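Local coordinates for glutathione S-transferase domain (Xanthobacter autotrophicus, PDB 4HZ2), which binds glutathione and probably acts as a transferase of the glutathione S-transferase family, at residues B[115-123]-B[157-165]. Numbering follows the deposited sequence.
Sequences WLFFEQYSH and ALDVMEQHL. With GSH (glutathione), chain F; GSH (glutathione), chain C.
Trp115 points the edge of its six-membered ring at the face of His164 in a T-shaped stack, with the ring planes at 82° and the centroids 5.4 Å apart. The contact joins helix 107-137 to helix 144-165, two roughly antiparallel helices of the all-helical C-terminal domain; their local axes approach to 10.8 Å at 150°. The imidazole of His164 is also tied through NE2 to the carbonyl of Trp170, which is likely to limit its rotation. Beside this pair, Trp115 CZ3 lies 4.0 Å from Val160 CG1. Followed outward from CB, Phe118 places CG anti to its backbone nitrogen (chi1 165°), which carries the ring into the groove between Ala157, Val160 and Met161: CE1 meets Val160 CG1, CE2 lies 4.1 Å from Met161 CG, and CZ, at the tip, touches Ala157 CB and has Ala157 O at the ring edge, 3.6 Å away. Met161 SD approaches the imidazole of His123 obliquely, 3.7 Å from CD2, and its side chain also packs on Val203 and Trp206 of helix 201-211. Where the helices come closest, Ala157 CB sits 3.3 Å from Ser122 O.

On another side of helix 107-137, Gln120 OE1 accepts a hydrogen bond from the amino N1 of glutathione, while NE2 donates to Glu119 OE1, which orients the amide, and only weakly to the ligand carboxylate. Glu119 OE2 forms a salt bridge with Lys36, and OE1 a hydrogen bond with Asn89. A leucine in place of Gln120 would probably cost the glutathione amino group and Glu119 OE1 one hydrogen bond each, with Asn89 still holding the latter. Tyr121 CG lies 3.6 Å from N1 of the second subunit's glutathione, under a ring face. The two segments thus meet through apolar and aromatic groups without a hydrogen bond between them, while Gln120 faces the ligand.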
loop_
_atom_site.group_PDB
_atom_site.type_symbol
_atom_site.label_atom_id
_atom_site.label_comp_id
_atom_site.label_asym_id
_atom_site.label_seq_id
_atom_site.Cartn_x
_atom_site.Cartn_y
_atom_site.Cartn_z
ATOM N N TRP B 115 4.720 -1.044 8.207
ATOM C CA TRP B 115 4.804 -2.405 7.685
ATOM C C TRP B 115 3.665 -2.708 6.698
ATOM O O TRP B 115 3.871 -3.457 5.731
ATOM C CB TRP B 115 4.818 -3.448 8.815
ATOM C CG TRP B 115 6.065 -3.461 9.580
ATOM C CD1 TRP B 115 6.222 -3.205 10.927
ATOM C CD2 TRP B 115 7.362 -3.867 9.096
ATOM N NE1 TRP B 115 7.561 -3.358 11.285
ATOM C CE2 TRP B 115 8.254 -3.813 10.190
ATOM C CE3 TRP B 115 7.846 -4.283 7.846
ATOM C CZ2 TRP B 115 9.620 -4.088 10.056
ATOM C CZ3 TRP B 115 9.223 -4.594 7.717
ATOM C CH2 TRP B 115 10.081 -4.497 8.831
ATOM N N LEU B 116 2.470 -2.162 6.938
ATOM C CA LEU B 116 1.372 -2.446 6.008
ATOM C C LEU B 116 1.629 -1.817 4.637
ATOM O O LEU B 116 1.274 -2.421 3.611
ATOM C CB LEU B 116 0.028 -1.913 6.560
ATOM C CG LEU B 116 -0.460 -2.500 7.886
ATOM C CD1 LEU B 116 -1.774 -1.851 8.294
ATOM C CD2 LEU B 116 -0.647 -4.022 7.769
ATOM N N PHE B 117 2.200 -0.600 4.588
ATOM C CA PHE B 117 2.488 -0.007 3.290
ATOM C C PHE B 117 3.701 -0.663 2.628
ATOM O O PHE B 117 3.719 -0.878 1.398
ATOM C CB PHE B 117 2.592 1.537 3.361
ATOM C CG PHE B 117 1.281 2.180 3.642
ATOM C CD1 PHE B 117 0.278 2.187 2.677
ATOM C CD2 PHE B 117 1.038 2.727 4.877
ATOM C CE1 PHE B 117 -0.981 2.756 2.935
ATOM C CE2 PHE B 117 -0.213 3.291 5.176
ATOM C CZ PHE B 117 -1.223 3.314 4.192
ATOM N N PHE B 118 4.704 -1.005 3.444
ATOM C CA PHE B 118 5.795 -1.842 2.940
ATOM C C PHE B 118 5.261 -3.116 2.306
ATOM O O PHE B 118 5.677 -3.517 1.200
ATOM C CB PHE B 118 6.817 -2.158 4.053
ATOM C CG PHE B 118 7.763 -3.279 3.719
ATOM C CD1 PHE B 118 8.942 -3.035 3.004
ATOM C CD2 PHE B 118 7.517 -4.580 4.186
ATOM C CE1 PHE B 118 9.821 -4.082 2.732
ATOM C CE2 PHE B 118 8.393 -5.623 3.916
ATOM C CZ PHE B 118 9.565 -5.362 3.206
ATOM N N GLU B 119 4.320 -3.764 2.994
ATOM C CA GLU B 119 3.770 -4.990 2.457
ATOM C C GLU B 119 3.143 -4.761 1.063
ATOM O O GLU B 119 3.335 -5.547 0.124
ATOM C CB GLU B 119 2.763 -5.633 3.435
ATOM C CG GLU B 119 2.335 -7.000 2.988
ATOM C CD GLU B 119 0.955 -7.015 2.290
ATOM O OE1 GLU B 119 0.240 -5.996 2.320
ATOM O OE2 GLU B 119 0.586 -8.058 1.699
ATOM N N GLN B 120 2.357 -3.711 0.924
ATOM C CA GLN B 120 1.629 -3.519 -0.324
ATOM C C GLN B 120 2.526 -3.037 -1.462
ATOM O O GLN B 120 2.252 -3.299 -2.631
ATOM C CB GLN B 120 0.474 -2.536 -0.090
ATOM C CG GLN B 120 -0.694 -3.191 0.635
ATOM C CD GLN B 120 -1.501 -4.120 -0.222
ATOM O OE1 GLN B 120 -2.076 -3.688 -1.228
ATOM N NE2 GLN B 120 -1.578 -5.415 0.176
ATOM N N TYR B 121 3.580 -2.307 -1.115
ATOM C CA TYR B 121 4.400 -1.673 -2.134
ATOM C C TYR B 121 5.647 -2.493 -2.496
ATOM O O TYR B 121 6.054 -2.536 -3.660
ATOM C CB TYR B 121 4.858 -0.271 -1.661
ATOM C CG TYR B 121 5.302 0.564 -2.831
ATOM C CD1 TYR B 121 6.651 0.658 -3.193
ATOM C CD2 TYR B 121 4.353 1.200 -3.640
ATOM C CE1 TYR B 121 7.032 1.401 -4.300
ATOM C CE2 TYR B 121 4.718 1.934 -4.747
ATOM C CZ TYR B 121 6.058 2.042 -5.079
ATOM O OH TYR B 121 6.388 2.781 -6.205
ATOM N N SER B 122 6.241 -3.132 -1.489
ATOM C CA SER B 122 7.586 -3.714 -1.631
ATOM C C SER B 122 7.627 -5.234 -1.485
ATOM O O SER B 122 8.667 -5.851 -1.748
ATOM C CB SER B 122 8.544 -3.095 -0.599
ATOM O OG SER B 122 8.712 -1.704 -0.824
ATOM N N HIS B 123 6.526 -5.856 -1.066
ATOM C CA HIS B 123 6.565 -7.279 -0.737
ATOM C C HIS B 123 5.531 -8.043 -1.550
ATOM O O HIS B 123 5.885 -8.910 -2.366
ATOM C CB HIS B 123 6.360 -7.422 0.774
ATOM C CG HIS B 123 6.346 -8.825 1.309
ATOM N ND1 HIS B 123 5.230 -9.652 1.244
ATOM C CD2 HIS B 123 7.284 -9.517 2.014
ATOM C CE1 HIS B 123 5.500 -10.796 1.858
ATOM N NE2 HIS B 123 6.734 -10.730 2.349
ATOM N N ALA B 157 12.872 -7.756 -0.125
ATOM C CA ALA B 157 11.814 -7.518 0.892
ATOM C C ALA B 157 12.058 -8.476 2.060
ATOM O O ALA B 157 11.945 -8.091 3.227
ATOM C CB ALA B 157 10.434 -7.739 0.299
ATOM N N LEU B 158 12.430 -9.721 1.746
ATOM C CA LEU B 158 12.736 -10.688 2.797
ATOM C C LEU B 158 13.985 -10.227 3.596
ATOM O O LEU B 158 14.052 -10.416 4.821
ATOM C CB LEU B 158 12.887 -12.125 2.246
ATOM C CG LEU B 158 11.599 -12.744 1.688
ATOM C CD1 LEU B 158 11.860 -14.039 0.923
ATOM C CD2 LEU B 158 10.593 -12.986 2.818
ATOM N N ASP B 159 14.951 -9.611 2.905
ATOM C CA ASP B 159 16.147 -9.105 3.596
ATOM C C ASP B 159 15.768 -8.032 4.641
ATOM O O ASP B 159 16.347 -7.972 5.734
ATOM C CB ASP B 159 17.145 -8.478 2.611
ATOM C CG ASP B 159 17.855 -9.488 1.746
ATOM O OD1 ASP B 159 17.953 -10.678 2.141
ATOM O OD2 ASP B 159 18.385 -9.047 0.685
ATOM N N VAL B 160 14.783 -7.192 4.304
ATOM C CA VAL B 160 14.326 -6.132 5.211
ATOM C C VAL B 160 13.691 -6.809 6.447
ATOM O O VAL B 160 13.954 -6.459 7.594
ATOM C CB VAL B 160 13.298 -5.186 4.531
ATOM C CG1 VAL B 160 12.592 -4.309 5.563
ATOM C CG2 VAL B 160 13.962 -4.306 3.479
ATOM N N MET B 161 12.852 -7.801 6.197
ATOM C CA MET B 161 12.181 -8.502 7.298
ATOM C C MET B 161 13.217 -9.204 8.169
ATOM O O MET B 161 13.138 -9.172 9.380
ATOM C CB MET B 161 11.181 -9.501 6.726
ATOM C CG MET B 161 10.027 -8.792 6.039
ATOM S SD MET B 161 8.904 -10.003 5.317
ATOM C CE MET B 161 8.303 -10.828 6.816
ATOM N N GLU B 162 14.192 -9.837 7.533
ATOM C CA GLU B 162 15.254 -10.562 8.259
ATOM C C GLU B 162 16.040 -9.632 9.176
ATOM O O GLU B 162 16.344 -9.985 10.328
ATOM C CB GLU B 162 16.188 -11.282 7.272
ATOM C CG GLU B 162 17.386 -11.991 7.925
ATOM C CD GLU B 162 16.965 -13.339 8.494
ATOM O OE1 GLU B 162 15.804 -13.748 8.250
ATOM O OE2 GLU B 162 17.767 -14.008 9.170
ATOM N N GLN B 163 16.366 -8.450 8.672
ATOM C CA GLN B 163 17.171 -7.484 9.416
ATOM C C GLN B 163 16.421 -7.095 10.703
ATOM O O GLN B 163 17.002 -6.960 11.780
ATOM C CB GLN B 163 17.392 -6.245 8.528
ATOM C CG GLN B 163 18.452 -5.262 8.973
ATOM C CD GLN B 163 17.956 -4.334 10.071
ATOM O OE1 GLN B 163 16.764 -4.017 10.165
ATOM N NE2 GLN B 163 18.871 -3.899 10.910
ATOM N N HIS B 164 15.102 -6.923 10.594
ATOM C CA HIS B 164 14.341 -6.518 11.747
ATOM C C HIS B 164 14.157 -7.708 12.709
ATOM O O HIS B 164 14.347 -7.582 13.919
ATOM C CB HIS B 164 12.952 -6.013 11.319
ATOM C CG HIS B 164 12.064 -5.717 12.489
ATOM N ND1 HIS B 164 11.931 -4.448 13.027
ATOM C CD2 HIS B 164 11.321 -6.542 13.273
ATOM C CE1 HIS B 164 11.132 -4.505 14.083
ATOM N NE2 HIS B 164 10.769 -5.767 14.265
ATOM N N LEU B 165 13.765 -8.860 12.165
ATOM C CA LEU B 165 13.375 -10.012 12.988
ATOM C C LEU B 165 14.571 -10.749 13.617
ATOM O O LEU B 165 14.410 -11.601 14.493
ATOM C CB LEU B 165 12.544 -10.983 12.148
ATOM C CG LEU B 165 11.116 -10.418 11.868
ATOM C CD1 LEU B 165 10.418 -11.145 10.721
ATOM C CD2 LEU B 165 10.187 -10.406 13.088
HETATM N N1 GSH F . -4.477 -3.939 -2.676
HETATM C CA1 GSH F . -5.413 -5.114 -2.780
HETATM C C1 GSH F . -5.620 -5.770 -1.434
HETATM O O11 GSH F . -6.780 -6.155 -1.117
HETATM O O12 GSH F . -4.614 -5.929 -0.668
HETATM C CB1 GSH F . -4.906 -6.160 -3.768
HETATM C CG1 GSH F . -5.905 -7.298 -3.821
HETATM C CD1 GSH F . -5.715 -8.169 -5.042
HETATM O OE1 GSH F . -4.721 -8.033 -5.758
HETATM N N2 GSH F . -6.681 -9.083 -5.256
HETATM C CA2 GSH F . -6.598 -10.034 -6.364
HETATM C C2 GSH F . -7.711 -9.804 -7.351
HETATM O O2 GSH F . -8.866 -9.545 -6.954
HETATM C CB2 GSH F . -6.480 -11.479 -5.801
HETATM S SG2 GSH F . -5.169 -11.750 -4.525
HETATM N N3 GSH F . -7.410 -9.880 -8.653
HETATM C CA3 GSH F . -7.955 -8.944 -9.635
HETATM C C3 GSH F . -8.902 -9.554 -10.647
HETATM O O31 GSH F . -9.518 -8.786 -11.425
HETATM O O32 GSH F . -9.035 -10.797 -10.675
HETATM N N1 GSH C . 5.994 3.116 -0.434
HETATM C CA1 GSH C . 7.001 4.212 -0.465
HETATM C C1 GSH C . 6.397 5.476 0.078
HETATM O O11 GSH C . 5.225 5.728 -0.271
HETATM O O12 GSH C . 7.030 6.213 0.853
HETATM C CB1 GSH C . 7.541 4.425 -1.885
HETATM C CG1 GSH C . 8.633 5.496 -1.855
HETATM C CD1 GSH C . 9.562 5.415 -3.066
HETATM O OE1 GSH C . 9.291 4.715 -4.018
HETATM N N2 GSH C . 10.679 6.148 -3.042
HETATM C CA2 GSH C . 11.679 6.037 -4.093
HETATM C C2 GSH C . 13.030 5.687 -3.558
HETATM O O2 GSH C . 13.426 6.282 -2.589
HETATM C CB2 GSH C . 11.748 7.343 -4.872
HETATM S SG2 GSH C . 12.833 7.260 -6.338
HETATM N N3 GSH C . 13.762 4.747 -4.173
HETATM C CA3 GSH C . 15.203 4.796 -3.968
HETATM C C3 GSH C . 15.895 3.471 -3.901
HETATM O O31 GSH C . 17.140 3.462 -3.739
HETATM O O32 GSH C . 15.201 2.443 -4.002
#